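Local atomic coordinates of malate synthase (Haloferax volcanii, PDB entry 3OYZ), a protein that catalyses the magnesium-dependent Claisen condensation of acetyl-CoA with glyoxylate and the hydrolysis that releases malate and CoA, a step of the glyoxylate cycle. Residues R5-V11 with E181-L185; V86-D90 with E123-D129; H115-F119 with G149-M153; D134-T138 with N178-R182. One frame throughout, in Å; residues are numbered along the deposited sequence.

All four contacts lie in the TIM barrel of malate synthase. Contact 3 pairs strands 118-121 and 152-157, and contact 1 sets the N-terminal segment against the next strand, 183-188. Their centres are 10 Å apart, and Phe184 N lies 2.8 Å from Met153 O, a probable hydrogen bond. Contact 4 shares Glu181 and Arg182 with contact 1 and carries two potassium sites. Arg182 NH1 also lies 2.8 Å from Leu151 O of contact 3. Contacts 2 and 4 both use helix 127-143. Contact 2 is nearest the active site: the Glu123 side chain is about 5 Å from magnesium and about 6 Å from pyruvate. Leu185 of contact 1 is about 12 Å from pyruvate.

Contact 1 of 4, residues R5-V11 with E181-L185; sequences RHDREFV and ERLFL. With K (potassium ion), chain E.
Arg5 grips two backbone carbonyls of the 181-185 segment with its guanidinium edge. Its CB points toward that segment. Arg5 CD comes 3.5 Å from Glu181 O, with Glu181 CB farther off. A bend about the CG-CD bond (chi3 -46°) turns the head onto the carbonyls. NE donates to Glu181 O at 2.8 Å, in the carbonyl plane and on a lone pair. NH2 donates to Leu183 O, tilted out of that carbonyl plane. The last nitrogen, NH1, is hydrogen-bonded to Ala223 O. All three guanidinium nitrogens therefore have backbone acceptors.

The loop 5-11 leads into strand 13-18 of the TIM barrel, and residues 183-185 begin strand 183-188. The contact thus lays the N-terminal segment along the start of a barrel strand. Phe184 CB lies over one face of the His6 imidazole, 4.1 Å from the ring centroid, as a CH-pi contact. The two rings themselves meet obliquely, with planes at 42°. An alanine in place of His6 would probably leave Phe184 CB without its aromatic cover and open a gap where the imidazole lies.

Phe184 has CG anti to its backbone N (chi1 177°), which sends the ring along the loop toward Val11. Arg8 O lies at its edge, 3.5 Å from Phe184 CE1. Val11 CG2 meets Phe184 CZ at 3.7 Å, and the same methyl touches Leu185 CD2. The Arg8 head leads away to a salt bridge with Asp44 and another with Asp404 of the second subunit. At the opposite end of the 181-185 segment, the Glu181 carboxylate binds potassium, through OE1 at 2.7 Å.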
# COMPACT_ATOMS: atom_id res chain seq x y z
N ARG A 5 -7.80 11.72 -21.67
CA ARG A 5 -7.33 12.22 -23.02
C ARG A 5 -7.74 11.41 -24.25
O ARG A 5 -7.47 11.81 -25.40
CB ARG A 5 -5.80 12.35 -23.05
CG ARG A 5 -5.25 13.56 -22.27
CD ARG A 5 -3.71 13.53 -22.23
NE ARG A 5 -3.24 12.18 -21.88
CZ ARG A 5 -3.16 11.66 -20.65
NH1 ARG A 5 -3.47 12.36 -19.54
NH2 ARG A 5 -2.75 10.41 -20.57
N HIS A 6 -8.30 10.22 -24.01
CA HIS A 6 -8.63 9.29 -25.08
C HIS A 6 -10.17 9.08 -25.21
O HIS A 6 -10.93 9.44 -24.29
CB HIS A 6 -7.74 8.04 -24.93
CG HIS A 6 -6.28 8.31 -25.17
ND1 HIS A 6 -5.40 8.68 -24.16
CD2 HIS A 6 -5.54 8.31 -26.31
CE1 HIS A 6 -4.20 8.91 -24.69
NE2 HIS A 6 -4.25 8.67 -25.99
N ASP A 7 -10.65 8.60 -26.35
CA ASP A 7 -12.09 8.32 -26.53
C ASP A 7 -12.71 7.44 -25.43
O ASP A 7 -13.90 7.66 -25.11
CB ASP A 7 -12.45 7.64 -27.87
CG ASP A 7 -12.10 8.48 -29.10
OD1 ASP A 7 -11.83 9.71 -29.02
OD2 ASP A 7 -12.09 7.82 -30.18
N ARG A 8 -12.00 6.40 -24.96
CA ARG A 8 -12.69 5.49 -24.03
C ARG A 8 -12.35 6.01 -22.65
O ARG A 8 -11.23 5.84 -22.17
CB ARG A 8 -12.38 4.00 -24.14
CG ARG A 8 -13.14 3.11 -25.17
CD ARG A 8 -14.64 3.37 -25.36
NE ARG A 8 -15.51 3.02 -24.23
CZ ARG A 8 -15.93 1.79 -23.93
NH1 ARG A 8 -15.59 0.76 -24.69
NH2 ARG A 8 -16.71 1.62 -22.86
N GLU A 9 -13.36 6.56 -22.01
CA GLU A 9 -13.25 6.93 -20.63
C GLU A 9 -13.16 5.74 -19.65
O GLU A 9 -12.48 5.84 -18.63
CB GLU A 9 -14.44 7.83 -20.34
CG GLU A 9 -14.32 8.57 -19.05
CD GLU A 9 -15.49 9.52 -18.93
OE1 GLU A 9 -15.94 9.98 -20.00
OE2 GLU A 9 -15.97 9.77 -17.80
N PHE A 10 -13.81 4.63 -19.98
CA PHE A 10 -13.79 3.40 -19.18
C PHE A 10 -13.48 2.23 -20.10
O PHE A 10 -13.98 2.24 -21.25
CB PHE A 10 -15.17 3.11 -18.57
CG PHE A 10 -15.60 4.11 -17.53
CD1 PHE A 10 -15.43 3.84 -16.18
CD2 PHE A 10 -16.24 5.28 -17.90
CE1 PHE A 10 -15.89 4.74 -15.20
CE2 PHE A 10 -16.63 6.23 -16.93
CZ PHE A 10 -16.45 5.95 -15.57
N VAL A 11 -12.74 1.24 -19.60
CA VAL A 11 -12.35 0.03 -20.32
C VAL A 11 -12.65 -1.13 -19.38
O VAL A 11 -12.08 -1.23 -18.29
CB VAL A 11 -10.89 -0.02 -20.82
CG1 VAL A 11 -10.48 -1.40 -21.29
CG2 VAL A 11 -10.63 0.96 -21.94
N GLU A 181 1.83 12.38 -23.37
CA GLU A 181 0.37 12.57 -23.30
C GLU A 181 -0.36 11.49 -24.11
O GLU A 181 -1.54 11.27 -23.86
CB GLU A 181 -0.04 13.87 -24.04
CG GLU A 181 0.41 15.06 -23.32
CD GLU A 181 1.76 15.61 -23.81
OE1 GLU A 181 2.66 14.92 -24.39
OE2 GLU A 181 1.89 16.82 -23.51
N ARG A 182 0.31 10.73 -24.97
CA ARG A 182 -0.34 9.57 -25.66
C ARG A 182 -0.69 8.36 -24.76
O ARG A 182 -1.39 7.41 -25.19
CB ARG A 182 0.61 9.09 -26.80
CG ARG A 182 1.91 8.34 -26.29
CD ARG A 182 2.95 7.76 -27.27
NE ARG A 182 3.57 8.77 -28.13
CZ ARG A 182 3.20 9.10 -29.36
NH1 ARG A 182 2.09 8.60 -29.88
NH2 ARG A 182 3.89 9.98 -30.07
N LEU A 183 -0.21 8.38 -23.51
CA LEU A 183 -0.51 7.32 -22.58
C LEU A 183 -2.01 7.13 -22.37
O LEU A 183 -2.73 8.10 -22.18
CB LEU A 183 0.07 7.53 -21.16
CG LEU A 183 1.60 7.25 -21.17
CD1 LEU A 183 2.27 7.82 -19.84
CD2 LEU A 183 1.80 5.68 -21.11
N PHE A 184 -2.40 5.85 -22.38
CA PHE A 184 -3.83 5.46 -22.35
C PHE A 184 -4.02 4.51 -21.17
O PHE A 184 -4.55 4.94 -20.16
CB PHE A 184 -4.26 4.85 -23.70
CG PHE A 184 -5.70 4.36 -23.71
CD1 PHE A 184 -6.67 5.00 -22.95
CD2 PHE A 184 -6.07 3.23 -24.47
CE1 PHE A 184 -8.02 4.55 -22.87
CE2 PHE A 184 -7.41 2.76 -24.41
CZ PHE A 184 -8.36 3.40 -23.63
N LEU A 185 -3.63 3.25 -21.27
CA LEU A 185 -3.95 2.37 -20.16
C LEU A 185 -2.65 2.06 -19.37
O LEU A 185 -1.54 1.91 -19.95
CB LEU A 185 -4.46 0.98 -20.63
CG LEU A 185 -5.63 1.07 -21.63
CD1 LEU A 185 -5.92 -0.32 -22.18
CD2 LEU A 185 -6.83 1.48 -20.79
K K E . 4.87 15.87 -23.15
O HOH W 1 4.10 18.14 -24.43

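Contact 2 of 4, residues V86-D90 with E123-D129; sequences VWHRD and EVGGIDD
Trp87 and Arg89 meet the turn that follows strand 118-121 and leads into helix 127-143 of the TIM barrel. Gly126 takes the N-cap position of that helix. Trp87 CG, anti to the backbone N (chi1 -176°), swings the indole toward Asp129. The indole N-H of Trp87 is satisfied by Asp129: NE1 donates to OD2 at 2.9 Å, nearly straight, in the ring plane and on the carboxylate's syn side. Gly125 N donates to the same oxygen from the opposite face. The other oxygen, OD1, accepts from water 2, which also donates to Arg89 O. Replacing Asp129 by an alanine would probably leave the Trp87 and Gly125 N-H groups without their shared acceptor.

Glu123 O accepts from Arg89 N at 3.1 Å and, weakly, from Arg89 NH1. Arg89 CD passes 3.4 Å from Gly125 CA, where a side-chain CB would clash. Glu123 CB packs over one face of the His88 imidazole, whose ND1 accepts from Asp90 N. Glu123 N is hydrogen-bonded to Glu158 OE1, a magnesium ligand, tying this turn to the metal site. In a salt bridge, Arg89 NH1 reaches Glu123 OE2 at 2.8 Å on its anti side, and water 3 links OE2 to Arg89 NH2.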
# COMPACT_ATOMS: atom_id res chain seq x y z
N VAL A 86 6.81 -6.54 -28.63
CA VAL A 86 7.79 -6.94 -27.62
C VAL A 86 8.54 -5.70 -27.09
O VAL A 86 8.57 -4.69 -27.79
CB VAL A 86 8.82 -7.99 -28.10
CG1 VAL A 86 8.10 -9.30 -28.43
CG2 VAL A 86 9.58 -7.49 -29.34
N TRP A 87 9.02 -5.76 -25.86
CA TRP A 87 9.83 -4.67 -25.26
C TRP A 87 10.50 -5.19 -24.01
O TRP A 87 10.05 -6.13 -23.34
CB TRP A 87 8.93 -3.47 -24.90
CG TRP A 87 9.64 -2.24 -24.35
CD1 TRP A 87 9.93 -1.96 -23.02
CD2 TRP A 87 10.14 -1.14 -25.13
NE1 TRP A 87 10.58 -0.73 -22.96
CE2 TRP A 87 10.68 -0.20 -24.22
CE3 TRP A 87 10.12 -0.84 -26.50
CZ2 TRP A 87 11.24 1.01 -24.63
CZ3 TRP A 87 10.68 0.37 -26.94
CH2 TRP A 87 11.34 1.20 -26.00
N HIS A 88 11.65 -4.62 -23.64
CA HIS A 88 12.04 -4.93 -22.28
C HIS A 88 13.02 -3.82 -21.87
O HIS A 88 13.95 -3.47 -22.60
CB HIS A 88 12.76 -6.30 -22.14
CG HIS A 88 12.79 -6.83 -20.75
ND1 HIS A 88 13.59 -6.27 -19.76
CD2 HIS A 88 12.18 -7.91 -20.19
CE1 HIS A 88 13.45 -6.97 -18.65
NE2 HIS A 88 12.63 -7.98 -18.89
N ARG A 89 12.82 -3.32 -20.66
CA ARG A 89 13.69 -2.30 -20.07
C ARG A 89 15.19 -2.68 -20.04
O ARG A 89 16.02 -1.75 -20.03
CB ARG A 89 13.21 -2.01 -18.61
CG ARG A 89 13.36 -3.15 -17.57
CD ARG A 89 12.51 -2.96 -16.28
NE ARG A 89 12.46 -4.19 -15.50
CZ ARG A 89 11.61 -5.18 -15.77
NH1 ARG A 89 10.69 -5.05 -16.75
NH2 ARG A 89 11.64 -6.26 -15.04
N ASP A 90 15.53 -3.97 -19.92
CA ASP A 90 16.91 -4.39 -19.84
C ASP A 90 17.44 -5.02 -21.15
O ASP A 90 18.58 -5.46 -21.18
CB ASP A 90 17.11 -5.44 -18.73
CG ASP A 90 16.69 -4.92 -17.34
OD1 ASP A 90 17.01 -3.77 -17.02
OD2 ASP A 90 16.10 -5.66 -16.55
N GLU A 123 6.85 -4.78 -20.04
CA GLU A 123 8.14 -4.82 -19.34
C GLU A 123 8.84 -3.43 -19.18
O GLU A 123 10.07 -3.42 -19.18
CB GLU A 123 9.08 -5.83 -20.05
CG GLU A 123 8.62 -7.28 -20.00
CD GLU A 123 8.87 -7.90 -18.65
OE1 GLU A 123 8.63 -9.09 -18.53
OE2 GLU A 123 9.21 -7.22 -17.64
N VAL A 124 8.10 -2.33 -19.13
CA VAL A 124 8.69 -1.00 -19.04
C VAL A 124 9.39 -0.93 -17.63
O VAL A 124 9.10 -1.75 -16.73
CB VAL A 124 7.65 0.10 -19.30
CG1 VAL A 124 7.10 0.07 -20.80
CG2 VAL A 124 6.51 0.04 -18.27
N GLY A 125 10.34 -0.02 -17.47
CA GLY A 125 11.07 0.13 -16.20
C GLY A 125 10.74 1.50 -15.63
O GLY A 125 9.55 1.82 -15.55
N GLY A 126 11.76 2.30 -15.29
CA GLY A 126 11.54 3.68 -14.79
C GLY A 126 11.09 4.62 -15.89
O GLY A 126 11.05 4.24 -17.09
N ILE A 127 10.75 5.86 -15.51
CA ILE A 127 10.16 6.75 -16.49
C ILE A 127 11.09 7.02 -17.69
O ILE A 127 10.62 7.23 -18.81
CB ILE A 127 9.71 8.05 -15.76
CG1 ILE A 127 8.78 8.84 -16.71
CG2 ILE A 127 10.97 8.91 -15.36
CD1 ILE A 127 7.38 8.10 -16.71
N ASP A 128 12.42 6.91 -17.53
CA ASP A 128 13.25 7.19 -18.69
C ASP A 128 13.13 6.04 -19.74
O ASP A 128 13.22 6.33 -20.92
CB ASP A 128 14.74 7.40 -18.30
CG ASP A 128 14.93 8.83 -17.75
OD1 ASP A 128 13.98 9.67 -17.73
OD2 ASP A 128 16.04 9.19 -17.38
N ASP A 129 12.85 4.82 -19.30
CA ASP A 129 12.54 3.71 -20.26
C ASP A 129 11.18 3.97 -20.94
O ASP A 129 11.01 3.69 -22.15
CB ASP A 129 12.40 2.37 -19.53
CG ASP A 129 12.15 1.17 -20.50
OD1 ASP A 129 12.97 0.99 -21.45
OD2 ASP A 129 11.08 0.52 -20.36
O HOH W 2 15.55 0.90 -20.74
O HOH W 3 9.26 -7.98 -15.04

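Contact 3 of 4, residues H115-F119 with G149-M153; sequences HIHGF and GSLAM
Phe119 and Leu151 lie side by side and point the same way. Leu151 CD1 sits at the edge of the phenyl ring, near its plane, 4.1 Å from Phe119 CE2. The same first torsion in both, CG anti to the carbonyl carbon (chi1 -73° and -69°), keeps them side by side. The other methyl of Leu151, CD2, turns to Gly118 CA and lies 4.4 Å from Ile116 CG2. Phe137 of helix 127-143 packs on Phe119, Leu151 and Met153.

Ala152 points to the other face of the sheet from Phe119 and Met153. Ala152 CB lies 3.4 Å from His117 O. Gly118 is its partner, and the two CA atoms are only 4.1 Å apart. A CB on Gly118 would run into Ala152 O. The backbones are joined by two bonds of 3.0 Å, Ala152 N to His117 O and Phe119 N to Ala152 O. The first uses an in-plane lone pair of His117 O. The second comes in tilted from the carbonyl plane. Met153 CA adds a CA-H...O contact to Phe119 O.

At the exposed start of the pair, water 5 lies 2.8 Å from His117 O and also near Ser150 O. This parallel pairing of strands 118-121 and 152-157, joined through helix 127-143, is the beta-alpha-beta unit of a TIM barrel.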
# COMPACT_ATOMS: atom_id res chain seq x y z
N HIS A 115 -7.14 1.18 -38.67
CA HIS A 115 -8.01 0.55 -37.67
C HIS A 115 -7.30 0.24 -36.30
O HIS A 115 -7.83 -0.51 -35.47
CB HIS A 115 -8.62 -0.76 -38.22
CG HIS A 115 -9.12 -0.61 -39.63
ND1 HIS A 115 -10.10 0.28 -39.99
CD2 HIS A 115 -8.70 -1.19 -40.79
CE1 HIS A 115 -10.26 0.28 -41.30
NE2 HIS A 115 -9.43 -0.62 -41.80
N ILE A 116 -6.11 0.80 -36.12
CA ILE A 116 -5.29 0.59 -34.88
C ILE A 116 -5.34 1.87 -34.04
O ILE A 116 -5.08 2.94 -34.52
CB ILE A 116 -3.85 0.21 -35.21
CG1 ILE A 116 -3.93 -1.21 -35.76
CG2 ILE A 116 -2.93 0.15 -33.96
CD1 ILE A 116 -2.63 -1.83 -36.16
N HIS A 117 -5.75 1.78 -32.79
CA HIS A 117 -5.79 2.98 -31.99
C HIS A 117 -4.46 3.19 -31.22
O HIS A 117 -4.30 4.29 -30.67
CB HIS A 117 -6.89 2.86 -30.94
CG HIS A 117 -8.21 3.43 -31.37
ND1 HIS A 117 -9.02 2.81 -32.30
CD2 HIS A 117 -8.90 4.50 -30.92
CE1 HIS A 117 -10.13 3.51 -32.46
NE2 HIS A 117 -10.09 4.54 -31.62
N GLY A 118 -3.64 2.16 -31.04
CA GLY A 118 -2.35 2.33 -30.33
C GLY A 118 -1.70 0.99 -30.09
O GLY A 118 -2.05 -0.03 -30.74
N PHE A 119 -0.66 0.96 -29.25
CA PHE A 119 0.08 -0.27 -29.05
C PHE A 119 0.30 -0.39 -27.53
O PHE A 119 0.26 0.62 -26.80
CB PHE A 119 1.43 -0.25 -29.77
CG PHE A 119 1.34 -0.39 -31.30
CD1 PHE A 119 1.31 -1.65 -31.86
CD2 PHE A 119 1.24 0.72 -32.13
CE1 PHE A 119 1.14 -1.81 -33.24
CE2 PHE A 119 1.16 0.59 -33.51
CZ PHE A 119 1.05 -0.71 -34.04
N GLY A 149 1.06 11.91 -32.00
CA GLY A 149 0.26 11.64 -30.79
C GLY A 149 -0.97 10.77 -31.07
O GLY A 149 -1.73 10.43 -30.18
N SER A 150 -1.17 10.38 -32.32
CA SER A 150 -2.41 9.67 -32.65
C SER A 150 -2.37 8.19 -32.26
O SER A 150 -3.42 7.57 -32.01
CB SER A 150 -2.70 9.84 -34.16
OG SER A 150 -1.73 9.14 -34.94
N LEU A 151 -1.19 7.58 -32.19
CA LEU A 151 -1.16 6.23 -31.61
C LEU A 151 -1.04 6.28 -30.06
O LEU A 151 -0.03 6.79 -29.54
CB LEU A 151 0.09 5.53 -32.12
CG LEU A 151 -0.06 5.23 -33.63
CD1 LEU A 151 1.26 4.64 -33.96
CD2 LEU A 151 -1.16 4.16 -33.83
N ALA A 152 -2.07 5.77 -29.38
CA ALA A 152 -2.12 5.66 -27.91
C ALA A 152 -1.01 4.71 -27.47
O ALA A 152 -0.68 3.76 -28.18
CB ALA A 152 -3.55 5.18 -27.45
N MET A 153 -0.33 4.99 -26.36
CA MET A 153 0.56 4.00 -25.77
C MET A 153 -0.06 3.49 -24.47
O MET A 153 -0.45 4.29 -23.62
CB MET A 153 1.91 4.67 -25.42
CG MET A 153 3.01 3.73 -24.78
SD MET A 153 4.48 4.85 -24.58
CE MET A 153 5.22 4.19 -23.09
O HOH W 4 -4.46 5.78 -34.13
O HOH W 5 -5.72 6.61 -30.10

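Contact 4 of 4, residues D134-T138 with N178-R182; sequences DEFFT and NNLER. With K (potassium ion), chain E; K (potassium ion), chain G.
Asp134 and Arg182 form a salt bridge between helix 127-143 and the loop before strand 183-188, on the outer, helical layer of the TIM barrel. This is the tight part of the contact. Arg182 NE donates to Asp134 OD1 at 2.8 Å, nearly along the C-O axis, with OD1 in the guanidinium plane. The other carboxylate oxygen, OD2, takes the backbone N-H of Asn179 in an almost straight bond (174°). With chi1 at 173°, the Asp134 carboxylate swings away from its own backbone N and faces the loop. Both of its oxygens are engaged. Asp134 CB also packs against Leu180 CD2 at 3.8 Å.

Phe137 CB sits over the centre of one face of the Arg182 guanidinium, 3.4 Å from Arg182 CZ. Ring and guanidinium planes are 29° apart. NH1 turns away to Glu141 and Leu151 O, and NH2 donates to Thr138 OG1. The arginine is held at its edge and over one face, which probably fixes its rotation.

The looser side holds Thr138 and Asn179, both partly exposed. Here polar groups and ions replace apolar packing. Behind them lies the buried Asn178, whose OD1 accepts from Leu180 N, an Asx turn, and binds one potassium at 2.8 Å. Asn178 O bridges both potassium ions, with Glu181, Met173 and Lys175 completing the first site and Pro176 the second. Water 1 sits on the first ion. The Asn179 amide is split between two partners: OD1 binds the second potassium at 2.7 Å, while ND2 donates to Thr138 OG1 at 3.1 Å, in the amide plane.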
# COMPACT_ATOMS: atom_id res chain seq x y z
N ASP A 134 8.04 5.97 -25.95
CA ASP A 134 7.46 7.17 -26.51
C ASP A 134 8.17 7.74 -27.73
O ASP A 134 7.53 8.18 -28.74
CB ASP A 134 7.30 8.28 -25.47
CG ASP A 134 6.86 9.58 -26.09
OD1 ASP A 134 5.68 9.65 -26.50
OD2 ASP A 134 7.60 10.58 -26.16
N GLU A 135 9.49 7.76 -27.66
CA GLU A 135 10.23 8.28 -28.81
C GLU A 135 10.02 7.36 -30.06
O GLU A 135 9.89 7.90 -31.13
CB GLU A 135 11.69 8.38 -28.46
CG GLU A 135 12.57 8.78 -29.65
CD GLU A 135 12.22 10.13 -30.26
OE1 GLU A 135 11.45 10.98 -29.76
OE2 GLU A 135 12.84 10.40 -31.30
N PHE A 136 10.03 6.06 -29.91
CA PHE A 136 9.68 5.16 -31.03
C PHE A 136 8.29 5.39 -31.59
O PHE A 136 8.11 5.38 -32.81
CB PHE A 136 9.90 3.72 -30.63
CG PHE A 136 11.34 3.37 -30.49
CD1 PHE A 136 12.23 3.70 -31.51
CD2 PHE A 136 11.80 2.63 -29.41
CE1 PHE A 136 13.58 3.29 -31.43
CE2 PHE A 136 13.16 2.24 -29.31
CZ PHE A 136 14.03 2.59 -30.32
N PHE A 137 7.29 5.65 -30.74
CA PHE A 137 5.96 5.96 -31.24
C PHE A 137 6.04 7.23 -32.09
O PHE A 137 5.41 7.31 -33.20
CB PHE A 137 4.93 6.25 -30.10
CG PHE A 137 4.31 5.06 -29.48
CD1 PHE A 137 2.98 4.72 -29.77
CD2 PHE A 137 5.05 4.25 -28.62
CE1 PHE A 137 2.44 3.60 -29.19
CE2 PHE A 137 4.54 3.14 -28.04
CZ PHE A 137 3.19 2.81 -28.30
N THR A 138 6.72 8.26 -31.59
CA THR A 138 6.85 9.51 -32.34
C THR A 138 7.54 9.25 -33.71
O THR A 138 7.14 9.81 -34.74
CB THR A 138 7.63 10.54 -31.48
OG1 THR A 138 6.84 10.78 -30.30
CG2 THR A 138 7.72 11.86 -32.25
N ASN A 178 8.98 15.11 -24.60
CA ASN A 178 8.31 13.86 -24.89
C ASN A 178 6.88 14.06 -25.40
O ASN A 178 6.35 15.17 -25.30
CB ASN A 178 8.36 12.85 -23.75
CG ASN A 178 7.56 13.30 -22.51
OD1 ASN A 178 6.36 13.52 -22.60
ND2 ASN A 178 8.28 13.64 -21.41
N ASN A 179 6.25 12.99 -25.87
CA ASN A 179 4.85 12.96 -26.32
C ASN A 179 4.01 12.01 -25.42
O ASN A 179 3.05 11.37 -25.87
CB ASN A 179 4.81 12.63 -27.84
CG ASN A 179 5.16 13.84 -28.71
OD1 ASN A 179 4.78 14.96 -28.41
ND2 ASN A 179 5.92 13.65 -29.80
N LEU A 180 4.39 11.85 -24.13
CA LEU A 180 3.78 10.87 -23.23
C LEU A 180 2.37 11.26 -22.90
O LEU A 180 1.71 10.47 -22.27
CB LEU A 180 4.59 10.66 -21.91
CG LEU A 180 5.82 9.75 -22.15
CD1 LEU A 180 6.69 10.01 -20.87
CD2 LEU A 180 5.40 8.28 -22.23
N GLU A 181 1.83 12.38 -23.37
CA GLU A 181 0.37 12.57 -23.30
C GLU A 181 -0.36 11.49 -24.11
O GLU A 181 -1.54 11.27 -23.86
CB GLU A 181 -0.04 13.87 -24.04
CG GLU A 181 0.41 15.06 -23.32
CD GLU A 181 1.76 15.61 -23.81
OE1 GLU A 181 2.66 14.92 -24.39
OE2 GLU A 181 1.89 16.82 -23.51
N ARG A 182 0.31 10.73 -24.97
CA ARG A 182 -0.34 9.57 -25.66
C ARG A 182 -0.69 8.36 -24.76
O ARG A 182 -1.39 7.41 -25.19
CB ARG A 182 0.61 9.09 -26.80
CG ARG A 182 1.91 8.34 -26.29
CD ARG A 182 2.95 7.76 -27.27
NE ARG A 182 3.57 8.77 -28.13
CZ ARG A 182 3.20 9.10 -29.36
NH1 ARG A 182 2.09 8.60 -29.88
NH2 ARG A 182 3.89 9.98 -30.07
K K E . 4.87 15.87 -23.15
K K G . 6.37 16.94 -27.39
O HOH W 1 4.10 18.14 -24.43
O HOH W 6 8.57 14.60 -28.30